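Local coordinates for structural polyprotein, VP2 (Israeli acute paralysis virus, PDB 5CDD), which probably serves as a structural protein of the viral capsid, forming the VP2 piece cut from a longer polyprotein, at residues C[19-23]-C[173-177]; C[70-76]-C[184-190]; C[85-89]-C[164-168]; C[134-140]-C[154-158]. All coordinates share one frame; numbering follows the deposited sequence.

Contact 1: residues C[19-23]-C[173-177]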
loop_
_atom_site.group_PDB
_atom_site.type_symbol
_atom_site.label_atom_id
_atom_site.label_comp_id
_atom_site.label_asym_id
_atom_site.label_seq_id
_atom_site.Cartn_x
_atom_site.Cartn_y
_atom_site.Cartn_z
ATOM N N GLU C 19 72.725 -26.198 -0.515
ATOM C CA GLU C 19 73.324 -27.194 -1.392
ATOM C C GLU C 19 72.669 -28.561 -1.200
ATOM O O GLU C 19 72.762 -29.158 -0.128
ATOM C CB GLU C 19 74.826 -27.293 -1.116
ATOM C CG GLU C 19 75.546 -28.299 -1.989
ATOM C CD GLU C 19 77.044 -28.319 -1.751
ATOM O OE1 GLU C 19 77.696 -27.276 -1.974
ATOM O OE2 GLU C 19 77.567 -29.380 -1.346
ATOM N N ILE C 20 72.006 -29.047 -2.246
ATOM C CA ILE C 20 71.332 -30.341 -2.201
ATOM C C ILE C 20 72.212 -31.415 -2.835
ATOM O O ILE C 20 72.615 -31.293 -3.993
ATOM C CB ILE C 20 69.990 -30.301 -2.965
ATOM C CG1 ILE C 20 69.139 -29.120 -2.487
ATOM C CG2 ILE C 20 69.242 -31.608 -2.765
ATOM C CD1 ILE C 20 68.721 -29.195 -1.034
ATOM N N ILE C 21 72.503 -32.466 -2.075
ATOM C CA ILE C 21 73.339 -33.555 -2.568
ATOM C C ILE C 21 72.520 -34.817 -2.815
ATOM O O ILE C 21 71.926 -35.374 -1.891
ATOM C CB ILE C 21 74.475 -33.870 -1.573
ATOM C CG1 ILE C 21 75.369 -32.636 -1.407
ATOM C CG2 ILE C 21 75.287 -35.059 -2.067
ATOM C CD1 ILE C 21 76.539 -32.833 -0.468
ATOM N N ALA C 22 72.500 -35.257 -4.071
ATOM C CA ALA C 22 71.757 -36.441 -4.478
ATOM C C ALA C 22 71.861 -37.584 -3.476
ATOM O O ALA C 22 70.927 -38.370 -3.327
ATOM C CB ALA C 22 72.227 -36.901 -5.846
ATOM N N GLY C 23 73.001 -37.675 -2.797
ATOM C CA GLY C 23 73.210 -38.718 -1.806
ATOM C C GLY C 23 71.976 -38.463 -0.945
ATOM O O GLY C 23 71.826 -37.387 -0.375
ATOM N N GLU C 173 81.392 -40.588 -6.169
ATOM C CA GLU C 173 81.171 -39.337 -6.719
ATOM C C GLU C 173 79.832 -38.949 -6.207
ATOM O O GLU C 173 79.182 -39.770 -6.017
ATOM C CB GLU C 173 81.303 -39.605 -8.136
ATOM C CG GLU C 173 82.258 -38.763 -8.944
ATOM C CD GLU C 173 82.908 -39.422 -10.087
ATOM O OE1 GLU C 173 83.397 -40.337 -9.832
ATOM O OE2 GLU C 173 82.976 -39.040 -11.171
ATOM N N SER C 174 79.553 -37.701 -5.850
ATOM C CA SER C 174 78.287 -37.071 -5.463
ATOM C C SER C 174 77.767 -36.113 -6.530
ATOM O O SER C 174 78.545 -35.396 -7.161
ATOM C CB SER C 174 78.469 -36.283 -4.167
ATOM O OG SER C 174 78.773 -37.133 -3.084
ATOM N N SER C 175 76.447 -36.110 -6.718
ATOM C CA SER C 175 75.778 -35.231 -7.676
ATOM C C SER C 175 75.231 -34.079 -6.842
ATOM O O SER C 175 74.642 -34.300 -5.790
ATOM C CB SER C 175 74.620 -35.962 -8.369
ATOM O OG SER C 175 75.084 -36.984 -9.231
ATOM N N LYS C 176 75.422 -32.851 -7.301
ATOM C CA LYS C 176 74.950 -31.705 -6.537
ATOM C C LYS C 176 73.861 -30.912 -7.251
ATOM O O LYS C 176 73.621 -31.103 -8.439
ATOM C CB LYS C 176 76.127 -30.784 -6.228
ATOM C CG LYS C 176 76.020 -30.039 -4.906
ATOM C CD LYS C 176 77.214 -29.115 -4.694
ATOM C CE LYS C 176 77.027 -27.779 -5.400
ATOM N NZ LYS C 176 76.565 -27.937 -6.812
ATOM N N VAL C 177 73.215 -30.011 -6.516
ATOM C CA VAL C 177 72.159 -29.166 -7.066
ATOM C C VAL C 177 72.348 -27.719 -6.619
ATOM O O VAL C 177 72.491 -26.825 -7.445
ATOM C CB VAL C 177 70.751 -29.655 -6.628
ATOM C CG1 VAL C 177 69.849 -28.481 -6.304
ATOM C CG2 VAL C 177 70.111 -30.453 -7.744
#
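Ile21 and Lys176 form a single backbone bridge, CA to CA 4.7 Å, and the two runs diverge from it at 126° between their end-to-end directions. The bridge is framed by one sound bond, Ala22 N to Ser175 O at 2.9 Å, and a weak one from Val177 N to Ile20 O with only 121° at the hydrogen. Each of these oxygens also receives a backbone CH: Lys176 CA points one at Ile20 O, and Ile21 CA points one at Ser175 O.

Ile20 and Val177 lie side by side and point the same way, their CB atoms 3.8 Å apart. Beyond that meeting of the branch points the end of Ile20 leads away from 173-177 and packs on Val165, while Val177 reaches Ala83. At the other end Ala22 CB rests on Ser175 CB at 3.6 Å. On the more exposed side Ile21 CG2, placed anti to its own N by a chi1 of -61°, approaches Ser174 CB. Glu19 and Lys176 cross at about a right angle, but their modelled placement is doubtful and nothing should be rested on it; as modelled, their charged atoms are not in contact.

The pairing carries strand 13-18 and strand 179-186 beyond their regular ends. In the jelly roll of picornavirus-like capsid proteins these correspond to the neighbouring strands B and I.

Contact 2: residues C[70-76]-C[184-190]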
loop_
_atom_site.group_PDB
_atom_site.type_symbol
_atom_site.label_atom_id
_atom_site.label_comp_id
_atom_site.label_asym_id
_atom_site.label_seq_id
_atom_site.Cartn_x
_atom_site.Cartn_y
_atom_site.Cartn_z
ATOM N N TYR C 70 57.189 1.904 12.816
ATOM C CA TYR C 70 56.338 0.902 12.181
ATOM C C TYR C 70 56.615 0.619 10.712
ATOM O O TYR C 70 56.931 1.518 9.935
ATOM C CB TYR C 70 54.870 1.300 12.348
ATOM C CG TYR C 70 54.442 1.423 13.790
ATOM C CD1 TYR C 70 54.432 0.311 14.633
ATOM C CD2 TYR C 70 54.057 2.654 14.317
ATOM C CE1 TYR C 70 54.050 0.423 15.970
ATOM C CE2 TYR C 70 53.673 2.779 15.652
ATOM C CZ TYR C 70 53.672 1.660 16.471
ATOM O OH TYR C 70 53.295 1.779 17.788
ATOM N N LEU C 71 56.473 -0.650 10.345
ATOM C CA LEU C 71 56.693 -1.095 8.977
ATOM C C LEU C 71 55.543 -1.981 8.519
ATOM O O LEU C 71 54.972 -2.734 9.306
ATOM C CB LEU C 71 58.002 -1.882 8.881
ATOM C CG LEU C 71 58.294 -2.566 7.541
ATOM C CD1 LEU C 71 58.506 -1.520 6.456
ATOM C CD2 LEU C 71 59.522 -3.441 7.678
ATOM N N ARG C 72 55.207 -1.876 7.239
ATOM C CA ARG C 72 54.145 -2.673 6.641
ATOM C C ARG C 72 54.689 -3.067 5.273
ATOM O O ARG C 72 55.159 -2.208 4.531
ATOM C CB ARG C 72 52.874 -1.837 6.483
ATOM C CG ARG C 72 51.650 -2.644 6.098
ATOM C CD ARG C 72 50.518 -1.744 5.636
ATOM N NE ARG C 72 49.318 -2.512 5.314
ATOM C CZ ARG C 72 48.518 -3.068 6.220
ATOM N NH1 ARG C 72 48.787 -2.937 7.514
ATOM N NH2 ARG C 72 47.453 -3.760 5.836
ATOM N N CYS C 73 54.638 -4.351 4.934
ATOM C CA CYS C 73 55.177 -4.779 3.648
ATOM C C CYS C 73 54.903 -6.231 3.282
ATOM O O CYS C 73 54.478 -7.033 4.114
ATOM C CB CYS C 73 56.691 -4.572 3.646
ATOM S SG CYS C 73 57.533 -5.568 4.912
ATOM N N ASP C 74 55.160 -6.551 2.016
ATOM C CA ASP C 74 55.004 -7.906 1.508
ATOM C C ASP C 74 56.424 -8.410 1.298
ATOM O O ASP C 74 57.303 -7.644 0.902
ATOM C CB ASP C 74 54.272 -7.930 0.159
ATOM C CG ASP C 74 52.907 -7.271 0.212
ATOM O OD1 ASP C 74 52.184 -7.452 1.215
ATOM O OD2 ASP C 74 52.554 -6.581 -0.767
ATOM N N VAL C 75 56.656 -9.688 1.566
ATOM C CA VAL C 75 57.981 -10.258 1.383
ATOM C C VAL C 75 58.066 -10.936 0.026
ATOM O O VAL C 75 57.233 -11.772 -0.321
ATOM C CB VAL C 75 58.312 -11.281 2.485
ATOM C CG1 VAL C 75 59.647 -11.948 2.191
ATOM C CG2 VAL C 75 58.356 -10.583 3.837
ATOM N N GLN C 76 59.081 -10.560 -0.743
ATOM C CA GLN C 76 59.293 -11.120 -2.067
ATOM C C GLN C 76 60.376 -12.191 -1.977
ATOM O O GLN C 76 61.434 -11.962 -1.391
ATOM C CB GLN C 76 59.735 -10.020 -3.027
ATOM C CG GLN C 76 59.059 -10.063 -4.380
ATOM C CD GLN C 76 57.581 -9.761 -4.292
ATOM O OE1 GLN C 76 57.179 -8.708 -3.794
ATOM N NE2 GLN C 76 56.762 -10.683 -4.777
ATOM N N TRP C 184 63.467 -9.713 -0.582
ATOM C CA TRP C 184 63.391 -8.261 -0.512
ATOM C C TRP C 184 61.957 -7.870 -0.188
ATOM O O TRP C 184 61.073 -8.725 -0.150
ATOM C CB TRP C 184 63.847 -7.634 -1.832
ATOM C CG TRP C 184 62.980 -7.934 -3.016
ATOM C CD1 TRP C 184 61.943 -7.182 -3.485
ATOM C CD2 TRP C 184 63.105 -9.047 -3.911
ATOM N NE1 TRP C 184 61.420 -7.750 -4.621
ATOM C CE2 TRP C 184 62.114 -8.897 -4.905
ATOM C CE3 TRP C 184 63.961 -10.155 -3.970
ATOM C CZ2 TRP C 184 61.955 -9.814 -5.951
ATOM C CZ3 TRP C 184 63.802 -11.069 -5.010
ATOM C CH2 TRP C 184 62.805 -10.890 -5.986
ATOM N N LEU C 185 61.722 -6.585 0.043
ATOM C CA LEU C 185 60.387 -6.124 0.399
ATOM C C LEU C 185 59.700 -5.316 -0.695
ATOM O O LEU C 185 60.353 -4.713 -1.546
ATOM C CB LEU C 185 60.470 -5.292 1.682
ATOM C CG LEU C 185 61.236 -5.943 2.843
ATOM C CD1 LEU C 185 61.364 -4.960 3.993
ATOM C CD2 LEU C 185 60.524 -7.208 3.296
ATOM N N SER C 186 58.371 -5.327 -0.668
ATOM C CA SER C 186 57.556 -4.581 -1.621
ATOM C C SER C 186 56.334 -4.083 -0.852
ATOM O O SER C 186 56.038 -4.593 0.229
ATOM C CB SER C 186 57.129 -5.476 -2.786
ATOM O OG SER C 186 56.338 -6.563 -2.342
ATOM N N ASN C 187 55.633 -3.090 -1.392
ATOM C CA ASN C 187 54.462 -2.532 -0.716
ATOM C C ASN C 187 54.864 -1.960 0.631
ATOM O O ASN C 187 54.089 -1.986 1.587
ATOM C CB ASN C 187 53.403 -3.610 -0.503
ATOM C CG ASN C 187 52.284 -3.516 -1.499
ATOM O OD1 ASN C 187 52.512 -3.558 -2.706
ATOM N ND2 ASN C 187 51.059 -3.380 -1.004
ATOM N N ILE C 188 56.081 -1.435 0.688
ATOM C CA ILE C 188 56.622 -0.882 1.917
ATOM C C ILE C 188 55.918 0.361 2.432
ATOM O O ILE C 188 55.597 1.279 1.674
ATOM C CB ILE C 188 58.109 -0.556 1.758
ATOM C CG1 ILE C 188 58.841 -1.770 1.182
ATOM C CG2 ILE C 188 58.693 -0.166 3.108
ATOM C CD1 ILE C 188 60.241 -1.473 0.745
ATOM N N SER C 189 55.687 0.370 3.739
ATOM C CA SER C 189 55.050 1.483 4.427
ATOM C C SER C 189 55.909 1.734 5.670
ATOM O O SER C 189 55.934 0.914 6.589
ATOM C CB SER C 189 53.627 1.106 4.836
ATOM O OG SER C 189 52.983 2.191 5.472
ATOM N N LEU C 190 56.614 2.860 5.691
ATOM C CA LEU C 190 57.508 3.197 6.802
ATOM C C LEU C 190 57.068 4.488 7.493
ATOM O O LEU C 190 57.145 5.558 6.899
ATOM C CB LEU C 190 58.927 3.343 6.252
ATOM C CG LEU C 190 60.144 3.098 7.136
ATOM C CD1 LEU C 190 60.060 1.743 7.825
ATOM C CD2 LEU C 190 61.379 3.157 6.252
#
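Leu71, Cys73 and Val75 form the buried, apolar side of this strand pairing, packing on Leu185, Ile188 and Leu190. Leu71 CD1 lies 3.6 Å from Ile188 CG2 and 3.9 Å from Leu190 CD1. Further along, Cys73 SG and Val75 CG2 both come to Leu185 CD2. Helix 53-57 covers Leu71 and Leu185, while helix 2-9 covers Ile188 and Leu190.

Strand 70-76 runs antiparallel to its partner, with Arg72-Ser189, Asp74-Ser186 and Gln76-Trp184 as hydrogen-bonded pairs. Between the first two the register slips by one residue: a beta bulge, placed where the partner turns a corner at Asn187. In the capsid jelly roll this is the pairing of strand D with strand I, and the corner splits the latter in two.

Polar and more open to solvent, the other side is loose at Asn187 and Ser189 but closely packed at Gln76. Asn187 is exposed there; its CB and amide carbon stand beside Asp74 OD2, and Asp74 uses OD1 to accept Tyr138 N. Arg72 and Ser189 add a touch of CB atoms to their backbone bonds. A chi1 of 65° sets the Trp184 indole under Gln76, whose CB sits over the five-membered ring, 3.3 Å from its centroid and 18° off the normal. Bent at chi2, the Gln76 chain then brings OE1 to Ser186 OG, which donates to it at 2.7 Å, almost in line with the C=O bond.

Contact 3: residues C[85-89]-C[164-168]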
loop_
_atom_site.group_PDB
_atom_site.type_symbol
_atom_site.label_atom_id
_atom_site.label_comp_id
_atom_site.label_asym_id
_atom_site.label_seq_id
_atom_site.Cartn_x
_atom_site.Cartn_y
_atom_site.Cartn_z
ATOM N N PRO C 85 72.282 -31.870 -15.192
ATOM C CA PRO C 85 71.368 -32.738 -15.942
ATOM C C PRO C 85 71.137 -34.145 -15.395
ATOM O O PRO C 85 70.288 -34.874 -15.910
ATOM C CB PRO C 85 71.997 -32.774 -17.334
ATOM C CG PRO C 85 72.682 -31.450 -17.431
ATOM C CD PRO C 85 73.330 -31.336 -16.079
ATOM N N PHE C 86 71.867 -34.526 -14.353
ATOM C CA PHE C 86 71.736 -35.873 -13.805
ATOM C C PHE C 86 70.975 -35.992 -12.489
ATOM O O PHE C 86 70.681 -37.102 -12.040
ATOM C CB PHE C 86 73.127 -36.493 -13.660
ATOM C CG PHE C 86 73.952 -36.407 -14.914
ATOM C CD1 PHE C 86 73.544 -37.057 -16.075
ATOM C CD2 PHE C 86 75.109 -35.636 -14.949
ATOM C CE1 PHE C 86 74.274 -36.939 -17.256
ATOM C CE2 PHE C 86 75.847 -35.511 -16.126
ATOM C CZ PHE C 86 75.427 -36.165 -17.282
ATOM N N VAL C 87 70.653 -34.863 -11.869
ATOM C CA VAL C 87 69.919 -34.889 -10.611
ATOM C C VAL C 87 68.476 -34.449 -10.810
ATOM O O VAL C 87 68.214 -33.337 -11.266
ATOM C CB VAL C 87 70.568 -33.975 -9.556
ATOM C CG1 VAL C 87 69.813 -34.083 -8.239
ATOM C CG2 VAL C 87 72.017 -34.360 -9.362
ATOM N N ALA C 88 67.545 -35.333 -10.467
ATOM C CA ALA C 88 66.123 -35.048 -10.597
ATOM C C ALA C 88 65.498 -34.893 -9.216
ATOM O O ALA C 88 66.030 -35.395 -8.224
ATOM C CB ALA C 88 65.433 -36.170 -11.360
ATOM N N GLY C 89 64.369 -34.195 -9.157
ATOM C CA GLY C 89 63.694 -33.986 -7.889
ATOM C C GLY C 89 62.771 -32.787 -7.939
ATOM O O GLY C 89 62.900 -31.935 -8.819
ATOM N N PRO C 164 62.086 -37.638 -3.095
ATOM C CA PRO C 164 63.493 -37.774 -2.713
ATOM C C PRO C 164 64.379 -37.291 -3.859
ATOM O O PRO C 164 64.000 -37.401 -5.025
ATOM C CB PRO C 164 63.629 -39.271 -2.465
ATOM C CG PRO C 164 62.680 -39.851 -3.471
ATOM C CD PRO C 164 61.470 -38.959 -3.314
ATOM N N VAL C 165 65.549 -36.746 -3.535
ATOM C CA VAL C 165 66.456 -36.266 -4.573
ATOM C C VAL C 165 67.064 -37.470 -5.289
ATOM O O VAL C 165 67.851 -38.220 -4.709
ATOM C CB VAL C 165 67.585 -35.404 -3.980
ATOM C CG1 VAL C 165 68.428 -34.820 -5.097
ATOM C CG2 VAL C 165 66.997 -34.295 -3.124
ATOM N N LEU C 166 66.693 -37.647 -6.553
ATOM C CA LEU C 166 67.174 -38.769 -7.349
ATOM C C LEU C 166 68.427 -38.456 -8.162
ATOM O O LEU C 166 68.418 -37.587 -9.032
ATOM C CB LEU C 166 66.062 -39.246 -8.285
ATOM C CG LEU C 166 64.770 -39.703 -7.600
ATOM C CD1 LEU C 166 63.697 -39.972 -8.643
ATOM C CD2 LEU C 166 65.043 -40.947 -6.763
ATOM N N GLY C 167 69.506 -39.174 -7.868
ATOM C CA GLY C 167 70.751 -38.985 -8.592
ATOM C C GLY C 167 71.297 -40.324 -9.053
ATOM O O GLY C 167 70.714 -41.363 -8.726
ATOM N N PRO C 168 72.411 -40.346 -9.807
ATOM C CA PRO C 168 72.966 -41.620 -10.270
ATOM C C PRO C 168 73.584 -42.401 -9.125
ATOM O O PRO C 168 74.129 -41.815 -8.195
ATOM C CB PRO C 168 74.000 -41.185 -11.299
ATOM C CG PRO C 168 74.520 -39.897 -10.713
ATOM C CD PRO C 168 73.229 -39.212 -10.277
#
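Phe86 carries the one aromatic ring of these two segments, yet it meets Pro168 through CB, 4.3 Å from Pro168 CD. The ring itself leads away and lies against Phe148 of a neighbouring subunit, the planes about 20° apart, while Thr251 of that subunit packs on both Phe86 and Pro168. Pro168 CD also reaches back to the carbonyl of Phe86, 3.7 Å from its O.

The other flat groups are peptides. Ala88 and Leu166 make an antiparallel hydrogen-bonded pair: Ala88 N lies in the plane of the Leu166 carbonyl, 2.8 Å from its O, whereas Leu166 N, 2.9 Å from Ala88 O, is tilted 27° from the Ala88 carbonyl plane. Beside this pair Val87 CG1 and Val165 CG1 touch at 3.5 Å. In both valines CG1 stands anti to the backbone N, and from these positions the two branches meet at a slant.

Residues 85-89 lead into strand 90-97 and residues 164-168 follow strand 155-161, neighbours in the four-stranded sheet, so the bridge prolongs their antiparallel pairing. Gly89 is also bonded through its backbone to Phe126, just past strand 121-125.

Contact 4: residues C[134-140]-C[154-158]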
loop_
_atom_site.group_PDB
_atom_site.type_symbol
_atom_site.label_atom_id
_atom_site.label_comp_id
_atom_site.label_asym_id
_atom_site.label_seq_id
_atom_site.Cartn_x
_atom_site.Cartn_y
_atom_site.Cartn_z
ATOM N N MET C 134 57.871 -15.974 -5.579
ATOM C CA MET C 134 56.698 -16.074 -4.728
ATOM C C MET C 134 56.531 -14.787 -3.928
ATOM O O MET C 134 57.515 -14.159 -3.539
ATOM C CB MET C 134 56.861 -17.260 -3.781
ATOM C CG MET C 134 55.709 -17.471 -2.829
ATOM S SD MET C 134 56.058 -18.779 -1.641
ATOM C CE MET C 134 56.808 -17.830 -0.330
ATOM N N THR C 135 55.284 -14.395 -3.692
ATOM C CA THR C 135 55.001 -13.187 -2.927
ATOM C C THR C 135 54.268 -13.548 -1.644
ATOM O O THR C 135 53.360 -14.379 -1.652
ATOM C CB THR C 135 54.110 -12.207 -3.715
ATOM O OG1 THR C 135 54.679 -11.967 -5.007
ATOM C CG2 THR C 135 53.991 -10.886 -2.970
ATOM N N ILE C 136 54.668 -12.927 -0.543
ATOM C CA ILE C 136 54.027 -13.181 0.737
ATOM C C ILE C 136 53.358 -11.897 1.218
ATOM O O ILE C 136 54.003 -11.028 1.806
ATOM C CB ILE C 136 55.045 -13.649 1.789
ATOM C CG1 ILE C 136 55.700 -14.950 1.327
ATOM C CG2 ILE C 136 54.352 -13.851 3.129
ATOM C CD1 ILE C 136 56.742 -15.484 2.286
ATOM N N PRO C 137 52.047 -11.762 0.966
ATOM C CA PRO C 137 51.290 -10.577 1.374
ATOM C C PRO C 137 51.438 -10.297 2.865
ATOM O O PRO C 137 51.606 -11.220 3.659
ATOM C CB PRO C 137 49.856 -10.943 1.004
ATOM C CG PRO C 137 50.031 -11.860 -0.161
ATOM C CD PRO C 137 51.167 -12.734 0.295
ATOM N N TYR C 138 51.384 -9.022 3.236
ATOM C CA TYR C 138 51.486 -8.633 4.636
ATOM C C TYR C 138 50.564 -9.583 5.397
ATOM O O TYR C 138 49.342 -9.512 5.260
ATOM C CB TYR C 138 51.021 -7.187 4.801
ATOM C CG TYR C 138 51.138 -6.658 6.205
ATOM C CD1 TYR C 138 52.383 -6.478 6.799
ATOM C CD2 TYR C 138 50.000 -6.350 6.949
ATOM C CE1 TYR C 138 52.495 -6.004 8.102
ATOM C CE2 TYR C 138 50.101 -5.876 8.252
ATOM C CZ TYR C 138 51.351 -5.707 8.821
ATOM O OH TYR C 138 51.455 -5.249 10.111
ATOM N N ALA C 139 51.149 -10.474 6.191
ATOM C CA ALA C 139 50.366 -11.462 6.922
ATOM C C ALA C 139 50.160 -11.202 8.407
ATOM O O ALA C 139 49.718 -12.093 9.135
ATOM C CB ALA C 139 50.982 -12.843 6.725
ATOM N N SER C 140 50.469 -9.996 8.865
ATOM C CA SER C 140 50.292 -9.671 10.275
ATOM C C SER C 140 48.834 -9.318 10.533
ATOM O O SER C 140 48.135 -8.854 9.631
ATOM C CB SER C 140 51.183 -8.490 10.668
ATOM O OG SER C 140 51.074 -8.202 12.053
ATOM N N PHE C 154 55.414 -12.350 11.697
ATOM C CA PHE C 154 54.082 -12.863 11.406
ATOM C C PHE C 154 53.956 -13.991 10.383
ATOM O O PHE C 154 52.851 -14.467 10.127
ATOM C CB PHE C 154 53.195 -11.697 10.980
ATOM C CG PHE C 154 53.807 -10.835 9.919
ATOM C CD1 PHE C 154 53.864 -11.263 8.597
ATOM C CD2 PHE C 154 54.350 -9.601 10.247
ATOM C CE1 PHE C 154 54.455 -10.469 7.613
ATOM C CE2 PHE C 154 54.943 -8.799 9.275
ATOM C CZ PHE C 154 54.996 -9.234 7.955
ATOM N N VAL C 155 55.061 -14.429 9.794
ATOM C CA VAL C 155 54.973 -15.502 8.811
ATOM C C VAL C 155 56.237 -16.351 8.755
ATOM O O VAL C 155 57.350 -15.836 8.868
ATOM C CB VAL C 155 54.668 -14.931 7.403
ATOM C CG1 VAL C 155 55.768 -13.980 6.974
ATOM C CG2 VAL C 155 54.514 -16.062 6.402
ATOM N N GLN C 156 56.051 -17.657 8.592
ATOM C CA GLN C 156 57.166 -18.595 8.513
ATOM C C GLN C 156 57.260 -19.171 7.108
ATOM O O GLN C 156 56.257 -19.598 6.538
ATOM C CB GLN C 156 56.973 -19.738 9.513
ATOM C CG GLN C 156 56.846 -19.289 10.954
ATOM C CD GLN C 156 58.020 -18.446 11.397
ATOM O OE1 GLN C 156 59.171 -18.870 11.303
ATOM N NE2 GLN C 156 57.736 -17.244 11.884
ATOM N N LEU C 157 58.466 -19.179 6.552
ATOM C CA LEU C 157 58.685 -19.712 5.214
ATOM C C LEU C 157 59.390 -21.062 5.317
ATOM O O LEU C 157 60.343 -21.214 6.081
ATOM C CB LEU C 157 59.528 -18.738 4.390
ATOM C CG LEU C 157 59.755 -19.105 2.923
ATOM C CD1 LEU C 157 58.418 -19.304 2.227
ATOM C CD2 LEU C 157 60.554 -18.007 2.246
ATOM N N TYR C 158 58.920 -22.037 4.546
ATOM C CA TYR C 158 59.495 -23.378 4.572
ATOM C C TYR C 158 59.811 -23.927 3.181
ATOM O O TYR C 158 59.145 -23.590 2.200
ATOM C CB TYR C 158 58.531 -24.341 5.273
ATOM C CG TYR C 158 58.314 -24.069 6.746
ATOM C CD1 TYR C 158 59.311 -24.346 7.680
ATOM C CD2 TYR C 158 57.109 -23.538 7.208
ATOM C CE1 TYR C 158 59.115 -24.103 9.039
ATOM C CE2 TYR C 158 56.902 -23.289 8.564
ATOM C CZ TYR C 158 57.909 -23.575 9.474
ATOM O OH TYR C 158 57.716 -23.332 10.817
#
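Phe154 starts the contact by turning its ring, with a chi1 of 50°, back into the 138-140 turn. Ser140 N stands over one face, 3.5 Å above the Phe154 plane and offset toward the rim, while Ser140 CB comes to Phe154 CD2. Tyr138 sends a ring edge toward the face of Phe154 in a T-shaped pair, centroids 5.2 Å apart and planes at 64°. Tyr138 OH is tied to Gln142 O, and Ser140 OG to Tyr98 OH and Gln142 N. Ala139 CB touches Phe154 CD1 at 3.8 Å.

Val155 follows, and with Phe154 it faces Leu51 in a classic beta bulge. Val155 CG2 lies 4.0 Å from Ile136 CG2, the branches crossing at a slant. Here the two sheets of the jelly-roll sandwich confront each other: strands 134-136 and 155-158 have axes 10.4 Å apart, and what joins them is side chains from the interior. Leu51, Tyr95 and Val75 pack round Ile136 in this core.

Two residues on, Leu157 points inward again. Leu157 CD1 takes Ile136 CD1 at 4.2 Å and, closer, Met134 CE. The Met134 chain is extended as far as SD and then bends, with chi3 at 90°, as it slides past Leu157 in the opposite direction.

Overall arrangement
From the N terminus, the chain opens contact 1 at 19-23, just after strand 13-18, then contact 2 on strand 68-81, contact 3 at 85-89 and contact 4 on strand 131-146. Contact 4 closes first, at 154-158, inside the loop that contact 3 closes at 164-168. Both lie within the loops of contact 1, closed at 173-177, and contact 2, closed at 184-190; these last two cross. Contacts 1 and 3 touch, Ser175 and Val177 packing on Val87, and gather the loops at one end of the sandwich. Contact 2, its centre about 36 Å from that of contact 1, joins strands within one sheet, and contact 4 ties that sheet to the other.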